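Local coordinates for protein BPH (Thiobacillus denitrificans, PDB 5OVS) that forms a tetradecameric double-ring proteasome homologue and probably hydrolyses peptide bonds as a self-compartmentalised threonine protease of the Ntn-hydrolase family, at residues K[2-7]-K[161-166]; K[13-18]-K[179-184]; K[79-84]-K[109-114]; K[134-139]-K[146-151]. All coordinates share one frame; numbering follows the deposited sequence.

Contact 1. Residues K[2-7]-K[161-166]; sequences TVTIVR and AVARLG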
loop_
_atom_site.group_PDB
_atom_site.type_symbol
_atom_site.label_atom_id
_atom_site.label_comp_id
_atom_site.label_asym_id
_atom_site.label_seq_id
_atom_site.Cartn_x
_atom_site.Cartn_y
_atom_site.Cartn_z
ATOM N N THR K 2 36.217 1.836 -0.486
ATOM C CA THR K 2 36.839 1.682 -1.789
ATOM C C THR K 2 37.963 0.665 -1.703
ATOM O O THR K 2 38.837 0.768 -0.844
ATOM C CB THR K 2 37.428 2.989 -2.303
ATOM O OG1 THR K 2 36.393 3.978 -2.365
ATOM C CG2 THR K 2 38.018 2.796 -3.698
ATOM N N VAL K 3 37.920 -0.310 -2.606
ATOM C CA VAL K 3 39.000 -1.274 -2.779
ATOM C C VAL K 3 39.448 -1.215 -4.240
ATOM O O VAL K 3 38.618 -1.066 -5.136
ATOM C CB VAL K 3 38.576 -2.711 -2.418
ATOM C CG1 VAL K 3 38.391 -2.860 -0.916
ATOM C CG2 VAL K 3 37.308 -3.125 -3.153
ATOM N N THR K 4 40.748 -1.303 -4.476
ATOM C CA THR K 4 41.270 -1.252 -5.824
ATOM C C THR K 4 42.261 -2.388 -6.079
ATOM O O THR K 4 42.884 -2.953 -5.156
ATOM C CB THR K 4 41.956 0.089 -6.121
ATOM O OG1 THR K 4 43.033 0.282 -5.200
ATOM C CG2 THR K 4 40.957 1.267 -5.993
ATOM N N ILE K 5 42.399 -2.721 -7.352
ATOM C CA ILE K 5 43.300 -3.767 -7.739
ATOM C C ILE K 5 43.899 -3.414 -9.097
ATOM O O ILE K 5 43.205 -2.923 -9.980
ATOM C CB ILE K 5 42.578 -5.123 -7.739
ATOM C CG1 ILE K 5 43.604 -6.252 -7.661
ATOM C CG2 ILE K 5 41.639 -5.236 -8.929
ATOM C CD1 ILE K 5 43.013 -7.564 -7.233
ATOM N N VAL K 6 45.204 -3.623 -9.225
ATOM C CA VAL K 6 45.956 -3.153 -10.377
ATOM C C VAL K 6 47.056 -4.147 -10.755
ATOM O O VAL K 6 47.726 -4.750 -9.901
ATOM C CB VAL K 6 46.585 -1.779 -10.119
ATOM C CG1 VAL K 6 47.338 -1.305 -11.353
ATOM C CG2 VAL K 6 45.519 -0.766 -9.712
ATOM N N ARG K 7 47.224 -4.269 -12.062
ATOM C CA ARG K 7 48.164 -5.150 -12.687
ATOM C C ARG K 7 48.957 -4.286 -13.667
ATOM O O ARG K 7 48.394 -3.760 -14.620
ATOM C CB ARG K 7 47.331 -6.193 -13.425
ATOM C CG ARG K 7 48.096 -7.346 -14.026
ATOM C CD ARG K 7 47.352 -7.923 -15.217
ATOM N NE ARG K 7 48.288 -8.683 -16.035
ATOM C CZ ARG K 7 48.324 -10.006 -16.141
ATOM N NH1 ARG K 7 47.446 -10.771 -15.503
ATOM N NH2 ARG K 7 49.244 -10.567 -16.914
ATOM N N ALA K 161 51.135 2.515 -6.778
ATOM C CA ALA K 161 50.825 3.938 -6.783
ATOM C C ALA K 161 49.503 4.208 -7.475
ATOM O O ALA K 161 48.759 5.100 -7.078
ATOM C CB ALA K 161 51.948 4.715 -7.459
ATOM N N VAL K 162 49.207 3.432 -8.511
ATOM C CA VAL K 162 47.940 3.582 -9.220
ATOM C C VAL K 162 46.761 3.067 -8.381
ATOM O O VAL K 162 45.692 3.711 -8.331
ATOM C CB VAL K 162 47.974 2.902 -10.595
ATOM C CG1 VAL K 162 46.615 2.990 -11.266
ATOM C CG2 VAL K 162 49.041 3.559 -11.465
ATOM N N ALA K 163 46.959 1.922 -7.730
ATOM C CA ALA K 163 45.938 1.332 -6.855
ATOM C C ALA K 163 45.629 2.262 -5.701
ATOM O O ALA K 163 44.473 2.496 -5.383
ATOM C CB ALA K 163 46.405 -0.010 -6.323
ATOM N N ARG K 164 46.681 2.805 -5.090
ATOM C CA ARG K 164 46.525 3.741 -3.980
ATOM C C ARG K 164 45.830 5.004 -4.443
ATOM O O ARG K 164 44.936 5.503 -3.772
ATOM C CB ARG K 164 47.875 4.105 -3.370
ATOM C CG ARG K 164 48.534 2.965 -2.614
ATOM C CD ARG K 164 49.934 3.359 -2.202
ATOM N NE ARG K 164 49.904 4.439 -1.227
ATOM C CZ ARG K 164 49.596 4.292 0.063
ATOM N NH1 ARG K 164 49.288 3.101 0.570
ATOM N NH2 ARG K 164 49.581 5.355 0.856
ATOM N N LEU K 165 46.248 5.530 -5.582
ATOM C CA LEU K 165 45.648 6.756 -6.079
ATOM C C LEU K 165 44.140 6.570 -6.252
ATOM O O LEU K 165 43.373 7.490 -6.006
ATOM C CB LEU K 165 46.314 7.211 -7.382
ATOM C CG LEU K 165 45.870 8.597 -7.876
ATOM C CD1 LEU K 165 46.297 9.687 -6.905
ATOM C CD2 LEU K 165 46.415 8.898 -9.262
ATOM N N GLY K 166 43.720 5.375 -6.656
ATOM C CA GLY K 166 42.309 5.080 -6.835
ATOM C C GLY K 166 41.526 5.264 -5.558
ATOM O O GLY K 166 40.418 5.785 -5.551
#
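This is buried strand-on-helix packing, between the N-terminal strand 3-8 and helix 159-173. Both belong to the alpha-beta-beta-alpha sandwich expected of a proteasome-type Ntn hydrolase, in which two sheets lie face to face between layers of helices. The strand and helix segments run nearly antiparallel, at 158°, and their axes come within 7.4 Å. Alternation along the strand decides who takes part: T4 and V6 point toward the helix, while V3 and I5 point away, to the inside of the sandwich. V6 makes the apolar part. Its CG1 is anti to the backbone N (chi1 -179°), and this leaves CG2 as the branch that meets the helix. CG2 lies 3.6 Å from CB of A163 and 4.2 Å from CG1 of V162. A163 sits between V6 and T4, and its CB is also 3.6 Å from T4 OG1. G166 brings bare backbone to the strand, so CG2 of T4 can come up to its carbonyl carbon at 4.1 Å. M148 and A144 of helix 141-151 also touch T4. At the start of the segment, OG1 of T2 is hydrogen-bonded to OG of S177. The one hydrogen bond across the contact is short: T4 OG1 donates to A163 O at 2.6 Å, from above the carbonyl plane and 43° out of it.

Contact 2. Residues K[13-18]-K[179-184]; sequences AIAADT and LPVQSF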
loop_
_atom_site.group_PDB
_atom_site.type_symbol
_atom_site.label_atom_id
_atom_site.label_comp_id
_atom_site.label_asym_id
_atom_site.label_seq_id
_atom_site.Cartn_x
_atom_site.Cartn_y
_atom_site.Cartn_z
ATOM N N ALA K 13 49.155 -5.067 -7.611
ATOM C CA ALA K 13 48.888 -4.331 -6.382
ATOM C C ALA K 13 47.419 -4.329 -6.028
ATOM O O ALA K 13 46.562 -4.568 -6.873
ATOM C CB ALA K 13 49.396 -2.912 -6.478
ATOM N N ILE K 14 47.151 -4.081 -4.753
ATOM C CA ILE K 14 45.798 -4.081 -4.226
ATOM C C ILE K 14 45.747 -3.074 -3.084
ATOM O O ILE K 14 46.693 -2.979 -2.289
ATOM C CB ILE K 14 45.357 -5.503 -3.795
ATOM C CG1 ILE K 14 43.878 -5.519 -3.409
ATOM C CG2 ILE K 14 46.226 -6.056 -2.666
ATOM C CD1 ILE K 14 43.308 -6.905 -3.219
ATOM N N ALA K 15 44.676 -2.277 -3.033
ATOM C CA ALA K 15 44.559 -1.248 -1.995
ATOM C C ALA K 15 43.151 -1.122 -1.435
ATOM O O ALA K 15 42.202 -1.682 -1.971
ATOM C CB ALA K 15 45.043 0.091 -2.523
ATOM N N ALA K 16 43.033 -0.398 -0.331
ATOM C CA ALA K 16 41.742 -0.169 0.300
ATOM C C ALA K 16 41.837 1.043 1.192
ATOM O O ALA K 16 42.905 1.349 1.717
ATOM C CB ALA K 16 41.299 -1.379 1.113
ATOM N N ASP K 17 40.719 1.735 1.354
ATOM C CA ASP K 17 40.639 2.775 2.362
ATOM C C ASP K 17 40.498 2.077 3.728
ATOM O O ASP K 17 40.488 0.857 3.806
ATOM C CB ASP K 17 39.481 3.746 2.062
ATOM C CG ASP K 17 38.188 3.313 2.681
ATOM O OD1 ASP K 17 37.550 2.356 2.184
ATOM O OD2 ASP K 17 37.813 3.942 3.685
ATOM N N THR K 18 40.411 2.841 4.804
ATOM C CA THR K 18 40.375 2.252 6.139
ATOM C C THR K 18 39.230 2.732 7.028
ATOM O O THR K 18 39.210 2.405 8.217
ATOM C CB THR K 18 41.687 2.567 6.844
ATOM O OG1 THR K 18 41.985 3.949 6.657
ATOM C CG2 THR K 18 42.802 1.723 6.263
ATOM N N LEU K 179 40.997 8.201 4.382
ATOM C CA LEU K 179 42.429 7.927 4.547
ATOM C C LEU K 179 42.713 7.524 5.987
ATOM O O LEU K 179 41.979 7.917 6.880
ATOM C CB LEU K 179 43.260 9.170 4.196
ATOM C CG LEU K 179 43.173 9.698 2.755
ATOM C CD1 LEU K 179 44.019 10.956 2.600
ATOM C CD2 LEU K 179 43.597 8.649 1.734
ATOM N N PRO K 180 43.803 6.768 6.228
ATOM C CA PRO K 180 44.836 6.366 5.266
ATOM C C PRO K 180 44.416 5.247 4.336
ATOM O O PRO K 180 43.433 4.541 4.589
ATOM C CB PRO K 180 45.981 5.880 6.162
ATOM C CG PRO K 180 45.291 5.381 7.383
ATOM C CD PRO K 180 44.116 6.291 7.588
ATOM N N VAL K 181 45.184 5.115 3.261
ATOM C CA VAL K 181 45.094 3.999 2.349
ATOM C C VAL K 181 46.062 2.886 2.770
ATOM O O VAL K 181 47.207 3.140 3.115
ATOM C CB VAL K 181 45.487 4.448 0.931
ATOM C CG1 VAL K 181 45.247 3.327 -0.075
ATOM C CG2 VAL K 181 44.726 5.728 0.569
ATOM N N GLN K 182 45.589 1.654 2.703
ATOM C CA GLN K 182 46.414 0.482 2.929
ATOM C C GLN K 182 46.652 -0.170 1.578
ATOM O O GLN K 182 45.773 -0.143 0.723
ATOM C CB GLN K 182 45.651 -0.483 3.827
ATOM C CG GLN K 182 46.353 -1.796 4.106
ATOM C CD GLN K 182 45.423 -2.853 4.686
ATOM O OE1 GLN K 182 44.189 -2.773 4.552
ATOM N NE2 GLN K 182 46.012 -3.868 5.321
ATOM N N SER K 183 47.820 -0.766 1.374
ATOM C CA SER K 183 48.054 -1.483 0.134
ATOM C C SER K 183 49.099 -2.586 0.251
ATOM O O SER K 183 49.885 -2.617 1.178
ATOM C CB SER K 183 48.460 -0.521 -0.968
ATOM O OG SER K 183 49.698 0.098 -0.677
ATOM N N PHE K 184 49.081 -3.488 -0.717
ATOM C CA PHE K 184 50.075 -4.533 -0.819
ATOM C C PHE K 184 50.479 -4.651 -2.271
ATOM O O PHE K 184 49.682 -4.337 -3.157
ATOM C CB PHE K 184 49.503 -5.864 -0.334
ATOM C CG PHE K 184 49.174 -5.880 1.130
ATOM C CD1 PHE K 184 47.984 -5.343 1.590
ATOM C CD2 PHE K 184 50.058 -6.425 2.054
ATOM C CE1 PHE K 184 47.678 -5.349 2.944
ATOM C CE2 PHE K 184 49.746 -6.443 3.408
ATOM C CZ PHE K 184 48.555 -5.906 3.853
HETATM O O HOH W 1 42.073 -1.139 4.533
HETATM O O HOH W 2 40.172 5.623 8.259
#
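Strands 11-16 and 182-187 run antiparallel, their segments at 166° with axes 4.7 Å apart. I14 with F184 and A16 with Q182 are hydrogen-bonded pairs, and A15 with S183 is the non-hydrogen-bonded pair between them. Four backbone bonds join them, two in each hydrogen-bonded pair; Q182 N to A16 O, at 2.9 Å, is the straightest (168°). The CA atoms of A15 and S183 are 4.1 Å apart. On their face, CB of A15 also meets CG1 of V181 at 4.1 Å, and helix 159-173 packs here through V167. S183 OG is held by E160 and R164 of that helix. On the other face, CG2 of I14 rests against CB of F184, whose ring stacks on Y45. Beyond the strands the polar groups take over. T18 OG1 donates to P180 O at 2.6 Å, in the carbonyl plane and on a lone pair. Its chi1 of 46° sets OG1 between the backbone N and carbonyl carbon. One water bridges T18 OG1 and L179 O. Another joins D17 O to OE1 of Q182, whose chain is extended. OD2 of D17 accepts from the backbone N of L19 and G178; OD1 accepts from T2 N and forms a salt bridge with K37. Strand 182-187 is an outer strand of the four-stranded sheet within this chain, consistent with one of the two sheets of a proteasome-type sandwich.

Contact 3. Residues K[79-84]-K[109-114]; sequences CVWNTL and MDVLIA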
loop_
_atom_site.group_PDB
_atom_site.type_symbol
_atom_site.label_atom_id
_atom_site.label_comp_id
_atom_site.label_asym_id
_atom_site.label_seq_id
_atom_site.Cartn_x
_atom_site.Cartn_y
_atom_site.Cartn_z
ATOM N N CYS K 79 33.789 -21.526 -7.550
ATOM C CA CYS K 79 33.515 -22.704 -6.763
ATOM C C CYS K 79 33.640 -22.442 -5.258
ATOM O O CYS K 79 32.792 -22.865 -4.457
ATOM C CB CYS K 79 34.499 -23.782 -7.210
ATOM S SG CYS K 79 34.317 -25.343 -6.374
ATOM N N VAL K 80 34.699 -21.743 -4.872
ATOM C CA VAL K 80 34.912 -21.351 -3.469
ATOM C C VAL K 80 33.806 -20.394 -2.986
ATOM O O VAL K 80 33.201 -20.606 -1.920
ATOM C CB VAL K 80 36.299 -20.692 -3.298
ATOM C CG1 VAL K 80 36.433 -19.999 -1.954
ATOM C CG2 VAL K 80 37.398 -21.733 -3.463
ATOM N N TRP K 81 33.534 -19.343 -3.773
ATOM C CA TRP K 81 32.501 -18.372 -3.396
ATOM C C TRP K 81 31.115 -18.986 -3.341
ATOM O O TRP K 81 30.317 -18.629 -2.476
ATOM C CB TRP K 81 32.518 -17.127 -4.290
ATOM C CG TRP K 81 32.974 -15.934 -3.540
ATOM C CD1 TRP K 81 32.237 -14.838 -3.234
ATOM C CD2 TRP K 81 34.258 -15.741 -2.935
ATOM N NE1 TRP K 81 32.988 -13.952 -2.504
ATOM C CE2 TRP K 81 34.233 -14.483 -2.304
ATOM C CE3 TRP K 81 35.432 -16.505 -2.880
ATOM C CZ2 TRP K 81 35.334 -13.966 -1.622
ATOM C CZ3 TRP K 81 36.530 -15.991 -2.203
ATOM C CH2 TRP K 81 36.471 -14.729 -1.584
ATOM N N ASN K 82 30.829 -19.928 -4.231
ATOM C CA ASN K 82 29.530 -20.589 -4.188
ATOM C C ASN K 82 29.357 -21.418 -2.920
ATOM O O ASN K 82 28.303 -21.388 -2.319
ATOM C CB ASN K 82 29.306 -21.465 -5.416
ATOM C CG ASN K 82 27.842 -21.801 -5.618
ATOM O OD1 ASN K 82 27.030 -20.921 -5.913
ATOM N ND2 ASN K 82 27.497 -23.065 -5.449
ATOM N N THR K 83 30.399 -22.150 -2.524
ATOM C CA THR K 83 30.419 -22.874 -1.249
ATOM C C THR K 83 30.370 -21.891 -0.068
ATOM O O THR K 83 29.590 -22.078 0.854
ATOM C CB THR K 83 31.670 -23.784 -1.143
ATOM O OG1 THR K 83 31.601 -24.802 -2.147
ATOM C CG2 THR K 83 31.783 -24.455 0.218
ATOM N N LEU K 84 31.188 -20.842 -0.104
ATOM C CA LEU K 84 31.158 -19.804 0.931
ATOM C C LEU K 84 29.751 -19.291 1.169
ATOM O O LEU K 84 29.338 -19.146 2.314
ATOM C CB LEU K 84 32.053 -18.620 0.559
ATOM C CG LEU K 84 31.870 -17.319 1.361
ATOM C CD1 LEU K 84 32.231 -17.527 2.817
ATOM C CD2 LEU K 84 32.730 -16.218 0.783
ATOM N N MET K 109 28.504 -8.723 -0.517
ATOM C CA MET K 109 29.815 -8.124 -0.552
ATOM C C MET K 109 30.394 -8.258 -1.944
ATOM O O MET K 109 30.076 -9.182 -2.683
ATOM C CB MET K 109 30.727 -8.773 0.481
ATOM C CG MET K 109 30.652 -10.275 0.473
ATOM S SD MET K 109 32.020 -11.048 1.330
ATOM C CE MET K 109 31.614 -12.761 1.030
ATOM N N ASP K 110 31.219 -7.296 -2.308
ATOM C CA ASP K 110 31.998 -7.371 -3.518
ATOM C C ASP K 110 33.443 -7.512 -3.054
ATOM O O ASP K 110 33.831 -6.894 -2.065
ATOM C CB ASP K 110 31.808 -6.102 -4.334
ATOM C CG ASP K 110 30.357 -5.876 -4.737
ATOM O OD1 ASP K 110 29.721 -6.806 -5.268
ATOM O OD2 ASP K 110 29.847 -4.757 -4.549
ATOM N N VAL K 111 34.241 -8.341 -3.714
ATOM C CA VAL K 111 35.656 -8.431 -3.334
ATOM C C VAL K 111 36.605 -8.389 -4.512
ATOM O O VAL K 111 36.235 -8.724 -5.633
ATOM C CB VAL K 111 35.969 -9.685 -2.486
ATOM C CG1 VAL K 111 34.991 -9.792 -1.337
ATOM C CG2 VAL K 111 35.974 -10.934 -3.357
ATOM N N LEU K 112 37.822 -7.935 -4.236
ATOM C CA LEU K 112 38.921 -8.050 -5.178
ATOM C C LEU K 112 39.937 -9.046 -4.579
ATOM O O LEU K 112 40.146 -9.074 -3.369
ATOM C CB LEU K 112 39.538 -6.687 -5.431
ATOM C CG LEU K 112 38.538 -5.636 -5.949
ATOM C CD1 LEU K 112 39.190 -4.270 -5.988
ATOM C CD2 LEU K 112 38.026 -6.014 -7.325
ATOM N N ILE K 113 40.517 -9.883 -5.431
ATOM C CA ILE K 113 41.461 -10.929 -5.028
ATOM C C ILE K 113 42.739 -10.785 -5.842
ATOM O O ILE K 113 42.726 -10.980 -7.054
ATOM C CB ILE K 113 40.885 -12.316 -5.289
ATOM C CG1 ILE K 113 39.632 -12.510 -4.449
ATOM C CG2 ILE K 113 41.932 -13.408 -4.980
ATOM C CD1 ILE K 113 38.785 -13.668 -4.901
ATOM N N ALA K 114 43.827 -10.432 -5.169
ATOM C CA ALA K 114 45.127 -10.295 -5.799
ATOM C C ALA K 114 45.996 -11.491 -5.427
ATOM O O ALA K 114 46.142 -11.819 -4.264
ATOM C CB ALA K 114 45.793 -9.016 -5.339
HETATM O O HOH W 3 31.622 -11.513 -3.010
#
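Helix 74-91 packs on the five-stranded sheet here, mainly through W81. Its indole meets residues of 109-114 that alternate along the chain, M109, V111 and I113, all pointing toward the helix. The nearest CA atoms, those of W81 and V111, are still 10.4 Å apart, and the side chains fill the distance. The closest approach to the indole across the contact is 3.6 Å, from V111 CG2 to W81 CZ2. With CG1 of V111 anti to the carbonyl carbon (chi1 -50°), CG2 falls between the backbone N and the carbonyl carbon. I113 reaches the six-membered ring with CD1, which lies 4.2 Å from W81 CH2. V111 and I113 come from the direction opposite to W81, and both meet its ring obliquely.

The other end of the indole is at M109. The methionine chain is extended beyond CG, and its CE ends 4.0 Å from W81 NE1. The same methyl meets CD2 of L84 at 3.6 Å, tip to tip. L84 lies one helical turn after W81, and its CD2 also sits over one face of the indole. This is consistent with a junction between an outer helix layer and a central sheet in the alpha-beta-beta-alpha sandwich of proteasome-type Ntn hydrolases. V122 of the neighbouring strand 118-122 also touches W81, V111 and I113. L58 of helix 54-64 touches M109.

No direct hydrogen bond crosses the contact. A water does so instead: it accepts from W81 NE1 and donates to M109 O, both at 2.8 Å. The buried indole N-H is satisfied in this way, and the bridge ties the ring to the backbone just before strand 111-115.

Contact 4. Residues K[134-139]-K[146-151]; sequences FYAYGS and GAMYAA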
loop_
_atom_site.group_PDB
_atom_site.type_symbol
_atom_site.label_atom_id
_atom_site.label_comp_id
_atom_site.label_asym_id
_atom_site.label_seq_id
_atom_site.Cartn_x
_atom_site.Cartn_y
_atom_site.Cartn_z
ATOM N N PHE K 134 43.008 -2.910 -14.345
ATOM C CA PHE K 134 42.617 -2.514 -13.007
ATOM C C PHE K 134 41.119 -2.672 -12.794
ATOM O O PHE K 134 40.378 -2.896 -13.745
ATOM C CB PHE K 134 43.051 -1.078 -12.723
ATOM C CG PHE K 134 42.475 -0.041 -13.658
ATOM C CD1 PHE K 134 41.241 0.540 -13.401
ATOM C CD2 PHE K 134 43.200 0.410 -14.746
ATOM C CE1 PHE K 134 40.720 1.528 -14.236
ATOM C CE2 PHE K 134 42.696 1.391 -15.586
ATOM C CZ PHE K 134 41.454 1.955 -15.331
ATOM N N TYR K 135 40.687 -2.609 -11.537
ATOM C CA TYR K 135 39.271 -2.431 -11.224
ATOM C C TYR K 135 39.112 -1.990 -9.780
ATOM O O TYR K 135 40.095 -1.916 -9.038
ATOM C CB TYR K 135 38.428 -3.695 -11.529
ATOM C CG TYR K 135 36.982 -3.375 -11.876
ATOM C CD1 TYR K 135 36.672 -2.486 -12.905
ATOM C CD2 TYR K 135 35.926 -3.949 -11.170
ATOM C CE1 TYR K 135 35.358 -2.165 -13.205
ATOM C CE2 TYR K 135 34.609 -3.639 -11.465
ATOM C CZ TYR K 135 34.332 -2.751 -12.482
ATOM O OH TYR K 135 33.032 -2.459 -12.791
ATOM N N ALA K 136 37.879 -1.649 -9.404
ATOM C CA ALA K 136 37.558 -1.154 -8.058
ATOM C C ALA K 136 36.140 -1.550 -7.671
ATOM O O ALA K 136 35.280 -1.648 -8.532
ATOM C CB ALA K 136 37.694 0.360 -8.013
ATOM N N TYR K 137 35.914 -1.778 -6.379
ATOM C CA TYR K 137 34.579 -2.063 -5.828
ATOM C C TYR K 137 34.379 -1.208 -4.599
ATOM O O TYR K 137 35.319 -0.562 -4.105
ATOM C CB TYR K 137 34.430 -3.532 -5.419
ATOM C CG TYR K 137 34.077 -4.519 -6.522
ATOM C CD1 TYR K 137 33.073 -4.244 -7.450
ATOM C CD2 TYR K 137 34.736 -5.766 -6.601
ATOM C CE1 TYR K 137 32.748 -5.156 -8.444
ATOM C CE2 TYR K 137 34.427 -6.681 -7.595
ATOM C CZ TYR K 137 33.438 -6.374 -8.511
ATOM O OH TYR K 137 33.131 -7.290 -9.493
ATOM N N GLY K 138 33.148 -1.228 -4.106
ATOM C CA GLY K 138 32.710 -0.338 -3.042
ATOM C C GLY K 138 31.964 0.866 -3.606
ATOM O O GLY K 138 31.970 1.116 -4.807
ATOM N N SER K 139 31.318 1.615 -2.723
ATOM C CA SER K 139 30.606 2.836 -3.101
ATOM C C SER K 139 31.546 3.862 -3.737
ATOM O O SER K 139 31.100 4.726 -4.491
ATOM C CB SER K 139 29.923 3.446 -1.867
ATOM O OG SER K 139 30.873 3.722 -0.825
ATOM N N GLY K 146 37.762 6.297 -12.455
ATOM C CA GLY K 146 38.131 7.509 -13.167
ATOM C C GLY K 146 39.556 7.934 -12.888
ATOM O O GLY K 146 40.310 8.286 -13.802
ATOM N N ALA K 147 39.941 7.884 -11.619
ATOM C CA ALA K 147 41.298 8.243 -11.236
ATOM C C ALA K 147 42.328 7.267 -11.840
ATOM O O ALA K 147 43.334 7.696 -12.419
ATOM C CB ALA K 147 41.422 8.307 -9.723
ATOM N N MET K 148 42.076 5.970 -11.733
ATOM C CA MET K 148 43.019 4.993 -12.305
ATOM C C MET K 148 43.018 5.017 -13.830
ATOM O O MET K 148 44.046 4.785 -14.458
ATOM C CB MET K 148 42.745 3.592 -11.777
ATOM C CG MET K 148 43.013 3.521 -10.290
ATOM S SD MET K 148 42.832 1.922 -9.524
ATOM C CE MET K 148 41.092 1.597 -9.823
ATOM N N TYR K 149 41.876 5.332 -14.426
ATOM C CA TYR K 149 41.818 5.518 -15.864
ATOM C C TYR K 149 42.814 6.589 -16.292
ATOM O O TYR K 149 43.505 6.423 -17.289
ATOM C CB TYR K 149 40.399 5.882 -16.322
ATOM C CG TYR K 149 40.313 6.306 -17.776
ATOM C CD1 TYR K 149 40.290 5.369 -18.795
ATOM C CD2 TYR K 149 40.281 7.654 -18.123
ATOM C CE1 TYR K 149 40.225 5.754 -20.121
ATOM C CE2 TYR K 149 40.219 8.047 -19.444
ATOM C CZ TYR K 149 40.185 7.100 -20.432
ATOM O OH TYR K 149 40.122 7.505 -21.736
ATOM N N ALA K 150 42.888 7.671 -15.522
ATOM C CA ALA K 150 43.769 8.793 -15.825
ATOM C C ALA K 150 45.244 8.515 -15.569
ATOM O O ALA K 150 46.093 9.073 -16.245
ATOM C CB ALA K 150 43.350 10.003 -15.018
ATOM N N ALA K 151 45.549 7.672 -14.591
ATOM C CA ALA K 151 46.922 7.482 -14.124
ATOM C C ALA K 151 47.557 6.149 -14.523
ATOM O O ALA K 151 48.741 5.928 -14.273
ATOM C CB ALA K 151 46.946 7.608 -12.609
#
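F134 and M148 form the tight part of this contact; Y149, partly exposed, is at its looser side. CB of M148 lies over one face of the F134 ring, 3.9 Å from its centroid and 16° off the normal, a CH-pi contact. The sulfur is farther, 5.1 Å from the same centroid and 41° off the normal, so the Met-aromatic contact is oblique. M148 bends at chi3 (-62°). Its CE comes to 3.7 Å from CD1 of F134, and also meets Y135 O. The far end of the F134 ring is against the helix backbone, with CZ 3.5 Å from Y149 N. In the proteasome-type sandwich this strand is an outer strand, within this chain, of the four-stranded sheet, and the helix lies in the layer outside that sheet. Strand and helix run nearly antiparallel, joined by a short turn.

Within 146-151, A136 meets M148 alone, its CB 4.0 Å from CE; S141 and A144, earlier in the helix, also touch A136. Y135 points away from the helix. Its ring stacks with F131, and its hydroxyl makes a weak hydrogen bond to E27 of a neighbouring subunit. On the looser side, CB of Y149 touches F134, but its ring leads away and packs on Y31 of that neighbour. The ring of F134 meets the same Y31 edge-to-face. A second neighbouring subunit packs its F173 on F134 and its A169 on Y149.

Overall arrangement
From the N terminus, strand 3-8 enters contact 1 and strand 11-16 enters contact 2. Their partners come more than 150 residues later, in helix 159-173 and strand 182-187. The two long loops therefore cross. Contacts 3 and 4 lie within both loops, one after the other. Contact 3 closes first, joining helix 74-91 to strand 111-115; contact 4 then closes a short turn between strand 134-137 and helix 141-151. Contacts 1, 2 and 4 share the four-stranded sheet, where strand 3-8 lies between 134-137 and 11-16. Contact 3 is across the chain's centre, on the second sheet. I5, I14 and Y137 pack against residues 109-114 and join the two sheets.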